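Local coordinates for protein alpha-galactosidase (Umbelopsis vinacea, PDB 3A5V) that probably releases terminal alpha-linked galactose from sugars by hydrolysis, as a tetrameric family 27 glycoside hydrolase, at residues N321-I326 with D342-Y347; Q311-G316 with M337-D342; N374-D379 with R386-M391. One frame throughout, in Å; residues are numbered along the deposited sequence.

All three contacts lie in the C-terminal beta sandwich, not in the beta/alpha barrel that carries the active site in family 27 enzymes. Contacts 2 and 3 cross the sandwich interior, with centres about 8 Å apart, and are joined through the paired strands 335-340 and 375-380. Contact 1 adds the short helix 341-344, packed on strand 322-329; its centre is about 8 Å from that of contact 2 and about 10 Å from that of contact 3. Contacts 1 and 2 share Asp342 and are joined by the hydrogen bond between Ser315 OG and Ile344 O, 2.6 Å. Thr322, Lys389 and Met391 belong to one pocket holding a polyether ligand, probably from crystallisation.

Contact 1: N321-I326 with D342-Y347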
# COMPACT_ATOMS: atom_id res chain seq x y z
N ASN A 321 15.37 -37.73 -8.49
CA ASN A 321 15.61 -37.05 -9.75
C ASN A 321 14.42 -37.09 -10.72
O ASN A 321 14.59 -37.03 -11.94
CB ASN A 321 16.89 -37.63 -10.41
CG ASN A 321 17.60 -36.63 -11.29
OD1 ASN A 321 17.54 -35.42 -11.06
ND2 ASN A 321 18.29 -37.14 -12.30
N THR A 322 13.20 -37.21 -10.20
CA THR A 322 12.02 -37.18 -11.06
C THR A 322 11.39 -35.78 -11.02
O THR A 322 11.82 -34.93 -10.23
CB THR A 322 11.00 -38.30 -10.71
OG1 THR A 322 10.53 -38.11 -9.38
CG2 THR A 322 11.66 -39.71 -10.84
N GLN A 323 10.41 -35.53 -11.90
CA GLN A 323 9.83 -34.18 -12.04
C GLN A 323 8.34 -34.28 -12.18
O GLN A 323 7.84 -35.16 -12.90
CB GLN A 323 10.38 -33.48 -13.30
CG GLN A 323 10.24 -31.93 -13.34
CD GLN A 323 11.27 -31.21 -12.47
OE1 GLN A 323 12.14 -31.83 -11.87
NE2 GLN A 323 11.14 -29.89 -12.36
N VAL A 324 7.61 -33.38 -11.53
CA VAL A 324 6.18 -33.28 -11.80
C VAL A 324 5.97 -32.15 -12.81
O VAL A 324 6.63 -31.10 -12.73
CB VAL A 324 5.31 -33.09 -10.50
CG1 VAL A 324 5.60 -31.74 -9.82
CG2 VAL A 324 3.80 -33.22 -10.83
N VAL A 325 5.11 -32.39 -13.80
CA VAL A 325 4.79 -31.39 -14.82
C VAL A 325 3.28 -31.33 -14.97
O VAL A 325 2.62 -32.36 -15.09
CB VAL A 325 5.50 -31.68 -16.18
CG1 VAL A 325 5.04 -30.71 -17.28
CG2 VAL A 325 7.03 -31.59 -16.01
N ILE A 326 2.74 -30.11 -14.94
CA ILE A 326 1.30 -29.92 -15.12
C ILE A 326 1.00 -28.94 -16.25
O ILE A 326 1.47 -27.79 -16.24
CB ILE A 326 0.61 -29.38 -13.83
CG1 ILE A 326 0.94 -30.30 -12.64
CG2 ILE A 326 -0.91 -29.26 -14.03
CD1 ILE A 326 0.99 -29.59 -11.33
N ASP A 342 13.33 -27.38 -22.23
CA ASP A 342 13.97 -26.15 -21.77
C ASP A 342 13.07 -25.38 -20.79
O ASP A 342 13.58 -24.69 -19.90
CB ASP A 342 14.43 -25.25 -22.92
CG ASP A 342 15.66 -25.80 -23.64
OD1 ASP A 342 16.32 -26.74 -23.12
OD2 ASP A 342 15.95 -25.30 -24.74
N ASP A 343 11.76 -25.46 -20.97
CA ASP A 343 10.84 -24.81 -20.03
C ASP A 343 10.70 -25.61 -18.73
O ASP A 343 10.75 -25.03 -17.65
CB ASP A 343 9.48 -24.59 -20.66
CG ASP A 343 9.47 -23.38 -21.60
OD1 ASP A 343 10.30 -22.46 -21.44
OD2 ASP A 343 8.62 -23.38 -22.49
N ILE A 344 10.53 -26.93 -18.85
CA ILE A 344 10.39 -27.80 -17.67
C ILE A 344 11.56 -27.62 -16.69
O ILE A 344 11.34 -27.57 -15.46
CB ILE A 344 10.18 -29.29 -18.07
CG1 ILE A 344 8.82 -29.44 -18.79
CG2 ILE A 344 10.24 -30.23 -16.83
CD1 ILE A 344 8.68 -30.74 -19.64
N TRP A 345 12.78 -27.53 -17.23
CA TRP A 345 13.99 -27.31 -16.43
C TRP A 345 14.60 -25.91 -16.65
O TRP A 345 15.84 -25.74 -16.64
CB TRP A 345 15.02 -28.44 -16.68
CG TRP A 345 14.54 -29.76 -16.11
CD1 TRP A 345 14.58 -30.14 -14.80
CD2 TRP A 345 13.91 -30.82 -16.82
NE1 TRP A 345 14.03 -31.39 -14.65
CE2 TRP A 345 13.61 -31.84 -15.87
CE3 TRP A 345 13.57 -31.03 -18.17
CZ2 TRP A 345 12.99 -33.03 -16.23
CZ3 TRP A 345 12.95 -32.22 -18.52
CH2 TRP A 345 12.67 -33.22 -17.55
N VAL A 346 13.74 -24.89 -16.81
CA VAL A 346 14.21 -23.52 -17.06
C VAL A 346 15.27 -23.02 -16.06
O VAL A 346 16.24 -22.39 -16.47
CB VAL A 346 13.03 -22.48 -17.19
CG1 VAL A 346 12.16 -22.41 -15.91
CG2 VAL A 346 13.55 -21.07 -17.60
N TYR A 347 15.11 -23.32 -14.76
CA TYR A 347 16.02 -22.77 -13.75
C TYR A 347 17.40 -23.43 -13.83
O TYR A 347 18.38 -22.90 -13.27
CB TYR A 347 15.41 -22.85 -12.35
CG TYR A 347 14.04 -22.17 -12.30
CD1 TYR A 347 13.89 -20.82 -12.68
CD2 TYR A 347 12.90 -22.88 -11.92
CE1 TYR A 347 12.64 -20.21 -12.68
CE2 TYR A 347 11.65 -22.27 -11.88
CZ TYR A 347 11.53 -20.95 -12.28
OH TYR A 347 10.29 -20.36 -12.25
O HOH W 1 14.05 -33.60 -12.18
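Val325 and Ile344 meet methyl to methyl: CG2 of Val325 sits 3.6 Å from CG2 of Ile344, and the two side chains are roughly perpendicular. In Val325 it is CG1 that stands anti to the backbone N (chi1 174°), which places CG2 beside that N and makes it the branch turned to the helix. The CG2 methyl of Ile344 works twice across the contact, since it also touches CG of Gln323 at 3.9 Å. It further lies over one face of the neighbouring Trp345 ring, offset toward the rim.

Gln323 runs past both Ile344 and Trp345 in the opposite sense to theirs. Its chain leaves the strand with CG anti to the backbone N and then bends at chi2 (78°), which brings the carboxamide round to the pyrrole end of the indole, tilted 52° from the ring plane. CB of Gln323 rests 3.9 Å from CZ2 of Trp345, at the rim of the benzo ring. A water joins the polar ends: it probably donates to OE1 of Gln323 at 2.6 Å, though it has other acceptors to supply, and accepts a weak bond from NE1 of Trp345 at 3.3 Å, in the plane of the ring. NE2 of Gln323 bonds instead to Ser315 OG.

Trp345 is the first residue after helix 341-344 to leave helical backbone angles, and its indole also packs on Ser393 and Thr395. Strand 322-329 runs between strands 311-318 and 384-390, and Phe390 of the latter touches both Val325 and Ile344.

Contact 2: Q311-G316 with M337-D342; sequences QQLFSG and MTATWD
The carboxamide of Gln311 lies flat against Met337, with CG of Met337 over one face, 3.6 Å from CD of Gln311. SD of Met337 continues over the same face toward CG of Gln311. A water sits beyond the oxygen, close to the amide plane, donating to OE1 of Gln311 at 2.9 Å and accepting from the backbone N of Thr338 at 3.0 Å. The same glutamine side chain also touches Trp306 on strand 303-308.

Gln311 and Met337 run alongside each other, head to tail. Gln311 is extended beyond CG, whereas Met337 turns at its last torsion (chi3 51°), which swings CE back toward the 311-312 backbone: CE is 3.7 Å from CB of Gln311 and 3.5 Å from O of Gln312. Two residues on, CD1 of Leu313 meets CB of Ala339 at 3.8 Å.

No hydrogen bond runs directly between the two segments; side chains and one bridging water make the connection. The strand segments approach to 8.7 Å between axes and cross at -36°, as expected of two sheets packed face to face. This is the interior of a beta sandwich, here the C-terminal domain of a family 27 alpha-galactosidase.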
# COMPACT_ATOMS: atom_id res chain seq x y z
N GLN A 311 -3.49 -20.49 -20.87
CA GLN A 311 -2.72 -21.70 -20.57
C GLN A 311 -1.60 -21.44 -19.57
O GLN A 311 -1.00 -20.34 -19.58
CB GLN A 311 -2.13 -22.27 -21.86
CG GLN A 311 -3.22 -22.72 -22.84
CD GLN A 311 -2.64 -23.37 -24.07
OE1 GLN A 311 -1.44 -23.67 -24.13
NE2 GLN A 311 -3.48 -23.58 -25.08
N GLN A 312 -1.34 -22.42 -18.70
CA GLN A 312 -0.27 -22.33 -17.69
C GLN A 312 0.52 -23.64 -17.64
O GLN A 312 -0.05 -24.71 -17.84
CB GLN A 312 -0.85 -22.01 -16.31
CG GLN A 312 -1.82 -20.80 -16.34
CD GLN A 312 -2.28 -20.36 -14.96
OE1 GLN A 312 -1.75 -20.78 -13.93
NE2 GLN A 312 -3.29 -19.49 -14.95
N LEU A 313 1.83 -23.52 -17.40
CA LEU A 313 2.71 -24.68 -17.22
C LEU A 313 3.29 -24.65 -15.80
O LEU A 313 3.81 -23.61 -15.37
CB LEU A 313 3.87 -24.65 -18.23
CG LEU A 313 4.98 -25.72 -18.05
CD1 LEU A 313 4.40 -27.11 -18.28
CD2 LEU A 313 6.19 -25.46 -18.96
N PHE A 314 3.21 -25.78 -15.10
CA PHE A 314 3.87 -25.94 -13.80
C PHE A 314 4.91 -27.06 -13.88
O PHE A 314 4.72 -28.05 -14.60
CB PHE A 314 2.86 -26.29 -12.69
CG PHE A 314 1.86 -25.19 -12.38
CD1 PHE A 314 0.77 -24.95 -13.23
CD2 PHE A 314 2.00 -24.43 -11.22
CE1 PHE A 314 -0.16 -23.93 -12.93
CE2 PHE A 314 1.09 -23.42 -10.91
CZ PHE A 314 -0.00 -23.17 -11.77
N SER A 315 5.99 -26.89 -13.12
CA SER A 315 7.07 -27.87 -13.10
C SER A 315 7.73 -27.85 -11.73
O SER A 315 8.05 -26.77 -11.21
CB SER A 315 8.11 -27.52 -14.17
OG SER A 315 9.22 -28.39 -14.10
N GLY A 316 7.96 -29.03 -11.15
CA GLY A 316 8.62 -29.13 -9.86
C GLY A 316 9.40 -30.41 -9.65
O GLY A 316 9.09 -31.42 -10.25
N MET A 337 -1.76 -28.73 -25.63
CA MET A 337 -0.73 -27.92 -24.98
C MET A 337 0.64 -28.59 -25.07
O MET A 337 0.73 -29.81 -25.02
CB MET A 337 -1.08 -27.66 -23.50
CG MET A 337 -2.39 -26.89 -23.29
SD MET A 337 -2.68 -26.50 -21.53
CE MET A 337 -1.10 -25.72 -21.06
N THR A 338 1.70 -27.77 -25.17
CA THR A 338 3.09 -28.26 -25.34
C THR A 338 4.01 -27.75 -24.23
O THR A 338 4.04 -26.54 -23.95
CB THR A 338 3.66 -27.80 -26.71
OG1 THR A 338 2.85 -28.35 -27.75
CG2 THR A 338 5.12 -28.25 -26.91
N ALA A 339 4.74 -28.68 -23.61
CA ALA A 339 5.80 -28.34 -22.66
C ALA A 339 7.12 -28.77 -23.28
O ALA A 339 7.24 -29.90 -23.76
CB ALA A 339 5.60 -29.07 -21.34
N THR A 340 8.10 -27.86 -23.30
CA THR A 340 9.43 -28.18 -23.82
C THR A 340 10.35 -28.52 -22.64
O THR A 340 10.08 -28.13 -21.51
CB THR A 340 10.03 -27.00 -24.60
OG1 THR A 340 10.41 -25.97 -23.68
CG2 THR A 340 9.01 -26.41 -25.60
N TRP A 341 11.41 -29.27 -22.92
CA TRP A 341 12.39 -29.63 -21.90
C TRP A 341 13.06 -28.37 -21.36
O TRP A 341 13.34 -28.28 -20.15
CB TRP A 341 13.45 -30.58 -22.51
CG TRP A 341 13.08 -32.09 -22.64
CD1 TRP A 341 13.98 -33.13 -22.70
CD2 TRP A 341 11.76 -32.69 -22.74
NE1 TRP A 341 13.30 -34.33 -22.83
CE2 TRP A 341 11.95 -34.09 -22.85
CE3 TRP A 341 10.45 -32.18 -22.74
CZ2 TRP A 341 10.87 -34.99 -22.96
CZ3 TRP A 341 9.38 -33.07 -22.83
CH2 TRP A 341 9.60 -34.46 -22.95
N ASP A 342 13.33 -27.38 -22.23
CA ASP A 342 13.97 -26.15 -21.77
C ASP A 342 13.07 -25.38 -20.79
O ASP A 342 13.58 -24.69 -19.90
CB ASP A 342 14.43 -25.25 -22.92
CG ASP A 342 15.66 -25.80 -23.64
OD1 ASP A 342 16.32 -26.74 -23.12
OD2 ASP A 342 15.95 -25.30 -24.74
O HOH W 2 0.78 -24.93 -25.55

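Contact 3: N374-D379 with R386-M391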
# COMPACT_ATOMS: atom_id res chain seq x y z
N ASN A 374 12.69 -33.68 -26.15
CA ASN A 374 12.50 -32.30 -26.61
C ASN A 374 11.26 -31.57 -26.10
O ASN A 374 11.37 -30.45 -25.59
CB ASN A 374 12.54 -32.23 -28.15
CG ASN A 374 13.93 -32.45 -28.72
OD1 ASN A 374 14.25 -33.56 -29.14
ND2 ASN A 374 14.77 -31.42 -28.72
N HIS A 375 10.09 -32.19 -26.25
CA HIS A 375 8.81 -31.57 -25.89
C HIS A 375 7.75 -32.66 -25.81
O HIS A 375 7.94 -33.76 -26.35
CB HIS A 375 8.38 -30.54 -26.94
CG HIS A 375 8.15 -31.14 -28.30
ND1 HIS A 375 9.03 -30.97 -29.34
CD2 HIS A 375 7.15 -31.93 -28.76
CE1 HIS A 375 8.58 -31.63 -30.40
NE2 HIS A 375 7.45 -32.23 -30.07
N ILE A 376 6.64 -32.34 -25.16
CA ILE A 376 5.48 -33.22 -25.19
C ILE A 376 4.22 -32.39 -25.49
O ILE A 376 4.04 -31.31 -24.92
CB ILE A 376 5.33 -33.99 -23.84
CG1 ILE A 376 4.19 -35.02 -23.92
CG2 ILE A 376 5.19 -33.00 -22.66
CD1 ILE A 376 4.15 -36.03 -22.75
N THR A 377 3.37 -32.89 -26.37
CA THR A 377 2.12 -32.21 -26.71
C THR A 377 0.94 -33.11 -26.34
O THR A 377 0.89 -34.27 -26.76
CB THR A 377 2.07 -31.82 -28.23
OG1 THR A 377 3.15 -30.92 -28.53
CG2 THR A 377 0.73 -31.12 -28.59
N LEU A 378 0.01 -32.59 -25.55
CA LEU A 378 -1.14 -33.39 -25.08
C LEU A 378 -2.45 -32.61 -25.15
O LEU A 378 -2.45 -31.38 -25.01
CB LEU A 378 -0.92 -33.84 -23.63
CG LEU A 378 0.23 -34.78 -23.30
CD1 LEU A 378 0.29 -34.99 -21.80
CD2 LEU A 378 0.07 -36.13 -24.02
N ASP A 379 -3.54 -33.35 -25.31
CA ASP A 379 -4.90 -32.80 -25.17
C ASP A 379 -5.19 -32.47 -23.71
O ASP A 379 -5.03 -33.31 -22.83
CB ASP A 379 -5.93 -33.83 -25.63
CG ASP A 379 -5.90 -34.06 -27.12
OD1 ASP A 379 -5.97 -33.08 -27.88
OD2 ASP A 379 -5.83 -35.24 -27.53
N ARG A 386 -3.43 -31.82 -17.33
CA ARG A 386 -2.77 -33.12 -17.44
C ARG A 386 -1.64 -33.09 -16.42
O ARG A 386 -0.85 -32.14 -16.39
CB ARG A 386 -2.24 -33.42 -18.85
CG ARG A 386 -3.34 -33.52 -19.94
CD ARG A 386 -4.28 -34.73 -19.73
NE ARG A 386 -3.60 -36.02 -19.94
CZ ARG A 386 -3.37 -36.57 -21.13
NH1 ARG A 386 -3.77 -35.96 -22.25
NH2 ARG A 386 -2.75 -37.74 -21.21
N LEU A 387 -1.58 -34.13 -15.59
CA LEU A 387 -0.62 -34.23 -14.49
C LEU A 387 0.37 -35.33 -14.84
O LEU A 387 -0.02 -36.52 -14.95
CB LEU A 387 -1.35 -34.57 -13.17
CG LEU A 387 -0.45 -34.92 -11.98
CD1 LEU A 387 0.51 -33.78 -11.64
CD2 LEU A 387 -1.26 -35.33 -10.75
N LEU A 388 1.63 -34.95 -15.00
CA LEU A 388 2.65 -35.85 -15.54
C LEU A 388 3.78 -36.03 -14.56
O LEU A 388 4.14 -35.09 -13.82
CB LEU A 388 3.25 -35.29 -16.85
CG LEU A 388 2.25 -34.81 -17.91
CD1 LEU A 388 2.99 -34.11 -19.07
CD2 LEU A 388 1.37 -35.98 -18.42
N LYS A 389 4.34 -37.24 -14.56
CA LYS A 389 5.61 -37.49 -13.89
C LYS A 389 6.68 -37.93 -14.89
O LYS A 389 6.49 -38.91 -15.62
CB LYS A 389 5.45 -38.55 -12.79
CG LYS A 389 6.75 -38.79 -11.98
CD LYS A 389 6.54 -39.90 -10.97
CE LYS A 389 7.83 -40.22 -10.20
NZ LYS A 389 7.55 -41.28 -9.21
N PHE A 390 7.78 -37.18 -14.91
CA PHE A 390 8.95 -37.52 -15.73
C PHE A 390 9.83 -38.41 -14.89
O PHE A 390 10.19 -38.03 -13.76
CB PHE A 390 9.70 -36.24 -16.15
CG PHE A 390 9.07 -35.52 -17.33
CD1 PHE A 390 7.80 -34.97 -17.24
CD2 PHE A 390 9.77 -35.40 -18.52
CE1 PHE A 390 7.20 -34.31 -18.35
CE2 PHE A 390 9.21 -34.74 -19.63
CZ PHE A 390 7.91 -34.20 -19.55
N MET A 391 10.18 -39.58 -15.41
CA MET A 391 10.85 -40.62 -14.62
C MET A 391 12.36 -40.40 -14.52
O MET A 391 13.06 -41.12 -13.82
CB MET A 391 10.51 -42.02 -15.16
CG MET A 391 9.03 -42.32 -15.17
SD MET A 391 8.24 -42.29 -13.53
CE MET A 391 8.89 -43.81 -12.86
O HOH W 3 -3.30 -36.48 -25.35
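Leu378 and Leu388 meet end to end, with CD1 of Leu378 3.7 Å from CD2 of Leu388 and also close to its CD1. That one methyl of Leu378 fills a hollow floored by both Leu388 methyls and walled by Arg386, for it also lies 4.0 Å above the guanidinium plane, over its centre. Ile376 is a looser bump: its CD1 comes within 4.3 Å of CD1 of Leu388, while its CG2 sits at the edge of the Phe390 ring.

Arg386 folds back at chi2 (-66°) and chi3, curling its chain around the carbonyl of Asp379. NH1 of Arg386 donates to O of Asp379 at 3.0 Å, on a lone pair and nearly within the guanidinium plane, with an N-H...O angle of 158°. A water accepts from this NH1 and from the backbone N of Asp379.

The strands follow one another in the chain yet belong to facing sheets, 9.3 Å apart between segment axes. The contact is apolar along its middle and polar at one end, where NH2 of Arg386 forms a salt bridge with Asp362 and Asp379 with Lys336. Bonds at its edges probably fix the rotation of the guanidinium, so that its face stays under the Leu378 methyl.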